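Long-range contact in PadR family transcriptional regulator (Streptococcus pneumoniae, PDB 5ZQH), which probably binds DNA through a winged helix-turn-helix domain and regulates transcription as a member of the PadR family: residues W56-M61 with Y72-K77. Sequence-based numbering, arbitrary orientation.
Sequences WIRGDM and YFSLMK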
loop_
_atom_site.group_PDB
_atom_site.type_symbol
_atom_site.label_atom_id
_atom_site.label_comp_id
_atom_site.label_asym_id
_atom_site.label_seq_id
_atom_site.Cartn_x
_atom_site.Cartn_y
_atom_site.Cartn_z
ATOM N N TRP A 56 -19.370 0.689 1.858
ATOM C CA TRP A 56 -18.555 -0.375 2.453
ATOM C C TRP A 56 -18.871 -0.490 3.940
ATOM O O TRP A 56 -18.886 -1.585 4.503
ATOM C CB TRP A 56 -17.064 -0.091 2.253
ATOM C CG TRP A 56 -16.565 -0.128 0.816
ATOM C CD1 TRP A 56 -17.314 -0.260 -0.327
ATOM C CD2 TRP A 56 -15.205 0.016 0.383
ATOM N NE1 TRP A 56 -16.503 -0.224 -1.435
ATOM C CE2 TRP A 56 -15.205 -0.054 -1.032
ATOM C CE3 TRP A 56 -13.984 0.187 1.053
ATOM C CZ2 TRP A 56 -14.028 0.048 -1.791
ATOM C CZ3 TRP A 56 -12.808 0.288 0.295
ATOM C CH2 TRP A 56 -12.843 0.213 -1.111
ATOM N N ILE A 57 -19.109 0.659 4.570
ATOM C CA ILE A 57 -19.532 0.735 5.972
ATOM C C ILE A 57 -20.814 1.565 6.098
ATOM O O ILE A 57 -21.186 2.287 5.168
ATOM C CB ILE A 57 -18.415 1.292 6.900
ATOM C CG1 ILE A 57 -18.065 2.746 6.540
ATOM C CG2 ILE A 57 -17.191 0.379 6.881
ATOM C CD1 ILE A 57 -17.215 3.475 7.562
ATOM N N ARG A 58 -21.488 1.452 7.239
ATOM C CA ARG A 58 -22.649 2.289 7.530
ATOM C C ARG A 58 -22.569 2.919 8.913
ATOM O O ARG A 58 -22.099 2.286 9.866
ATOM C CB ARG A 58 -23.967 1.523 7.334
ATOM C CG ARG A 58 -24.234 0.353 8.278
ATOM C CD ARG A 58 -25.492 -0.394 7.862
ATOM N NE ARG A 58 -26.720 0.396 8.026
ATOM C CZ ARG A 58 -27.768 0.043 8.777
ATOM N NH1 ARG A 58 -27.773 -1.099 9.455
ATOM N NH2 ARG A 58 -28.831 0.837 8.851
ATOM N N GLY A 59 -23.024 4.170 9.000
ATOM C CA GLY A 59 -23.082 4.914 10.259
ATOM C C GLY A 59 -24.497 5.011 10.789
ATOM O O GLY A 59 -25.392 5.494 10.094
ATOM N N ASP A 60 -24.692 4.532 12.016
ATOM C CA ASP A 60 -25.990 4.594 12.701
ATOM C C ASP A 60 -25.832 5.182 14.103
ATOM O O ASP A 60 -24.864 4.877 14.808
ATOM C CB ASP A 60 -26.642 3.204 12.777
ATOM C CG ASP A 60 -26.927 2.610 11.403
ATOM O OD1 ASP A 60 -27.821 3.111 10.686
ATOM O OD2 ASP A 60 -26.258 1.628 11.039
ATOM N N MET A 61 -26.783 6.029 14.492
ATOM C CA MET A 61 -26.746 6.719 15.782
ATOM C C MET A 61 -27.262 5.822 16.907
ATOM O O MET A 61 -28.388 5.321 16.836
ATOM C CB MET A 61 -27.566 8.017 15.726
ATOM C CG MET A 61 -27.043 9.089 14.774
ATOM S SD MET A 61 -25.379 9.720 15.097
ATOM C CE MET A 61 -25.483 10.242 16.811
ATOM N N TYR A 72 -22.004 5.097 15.209
ATOM C CA TYR A 72 -21.247 3.849 15.144
ATOM C C TYR A 72 -21.159 3.310 13.719
ATOM O O TYR A 72 -22.168 3.194 13.022
ATOM C CB TYR A 72 -21.862 2.793 16.064
ATOM C CG TYR A 72 -21.469 2.917 17.514
ATOM C CD1 TYR A 72 -22.207 3.719 18.392
ATOM C CD2 TYR A 72 -20.366 2.223 18.019
ATOM C CE1 TYR A 72 -21.863 3.827 19.735
ATOM C CE2 TYR A 72 -20.005 2.329 19.357
ATOM C CZ TYR A 72 -20.761 3.132 20.211
ATOM O OH TYR A 72 -20.409 3.243 21.537
ATOM N N PHE A 73 -19.940 2.988 13.300
ATOM C CA PHE A 73 -19.693 2.409 11.990
ATOM C C PHE A 73 -19.599 0.886 12.069
ATOM O O PHE A 73 -18.889 0.341 12.918
ATOM C CB PHE A 73 -18.426 2.998 11.359
ATOM C CG PHE A 73 -18.487 4.484 11.142
ATOM C CD1 PHE A 73 -19.236 5.025 10.086
ATOM C CD2 PHE A 73 -17.795 5.355 11.991
ATOM C CE1 PHE A 73 -19.296 6.398 9.887
ATOM C CE2 PHE A 73 -17.853 6.730 11.790
ATOM C CZ PHE A 73 -18.602 7.251 10.739
ATOM N N SER A 74 -20.346 0.220 11.190
ATOM C CA SER A 74 -20.314 -1.241 11.026
ATOM C C SER A 74 -20.190 -1.592 9.539
ATOM O O SER A 74 -20.602 -0.803 8.675
ATOM C CB SER A 74 -21.570 -1.877 11.619
ATOM O OG SER A 74 -22.732 -1.315 11.037
ATOM N N LEU A 75 -19.632 -2.765 9.245
ATOM C CA LEU A 75 -19.420 -3.199 7.862
ATOM C C LEU A 75 -20.705 -3.552 7.107
ATOM O O LEU A 75 -21.607 -4.193 7.647
ATOM C CB LEU A 75 -18.442 -4.381 7.800
ATOM C CG LEU A 75 -16.949 -4.200 8.098
ATOM C CD1 LEU A 75 -16.265 -5.547 7.963
ATOM C CD2 LEU A 75 -16.274 -3.184 7.185
ATOM N N MET A 76 -20.768 -3.099 5.855
ATOM C CA MET A 76 -21.804 -3.491 4.900
ATOM C C MET A 76 -21.338 -4.805 4.262
ATOM O O MET A 76 -20.255 -5.306 4.592
ATOM C CB MET A 76 -21.952 -2.417 3.821
ATOM C CG MET A 76 -23.368 -1.961 3.518
ATOM S SD MET A 76 -23.595 -0.237 3.998
ATOM C CE MET A 76 -25.036 0.225 3.037
ATOM N N LYS A 77 -22.146 -5.350 3.348
ATOM C CA LYS A 77 -21.790 -6.575 2.619
ATOM C C LYS A 77 -20.504 -6.396 1.801
ATOM O O LYS A 77 -19.623 -7.259 1.832
ATOM C CB LYS A 77 -22.952 -7.052 1.735
HETATM O O HOH W 1 -23.711 0.885 12.227
#
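The carbonyl oxygen of Tyr-72 is gripped from several directions. Asp-60 N donates to it at 3.0 Å, a water lies 2.9 Å from it, within hydrogen-bonding distance, and the CA-H of Gly-59 adds a weaker contact. The same water also bonds to the carboxylate oxygen OD2 of Asp-60, and it lies 2.7 Å from the hydroxyl OG of Ser-74, so one solvent molecule ties two side chains to the backbone on the Arg-58, Asp-60 and Ser-74 side of the sheet. Ser-74 OG is turned between its backbone N and carbonyl carbon (chi1 56°), which brings it to this water and alongside CG of Arg-58. Beyond, the guanidinium of Arg-58 lies with one face over OD2 of Asp-60; the salt bridge, NH2 to OD1 at 3.1 Å, rests on charge alone because no N-H is aimed at the oxygen.

Such a hairpin shows antiparallel pairing plainly. Arg-58 with Ser-74 and Asp-60 with Tyr-72 are hydrogen-bonded pairs, each closed by two backbone bonds, while Gly-59 faces Phe-73 in a non-hydrogen-bonded pair. Where the strand ends, Met-76 N still reaches Trp-56 O at 2.8 Å, from above the carbonyl plane. Met-76 then lays SD against CB of Arg-58.

Apolar contacts involve Ile-57, whose two branches part: CD1 meets CD1 of Phe-73 at 3.6 Å, and CG2 meets CD2 of Leu-75 at 3.7 Å. CA of Gly-59 approaches the same Phe-73 ring.

This pairing builds the wing of the winged helix-turn-helix fold. Ile-57 and Phe-73 rest on Leu-48 of helix 45-53, Trp-56 packs on helices 3-19 and 77-101, and Phe-73 bonds through its backbone to Arg-22, placing strand 69-75 between strands 22-23 and 57-63.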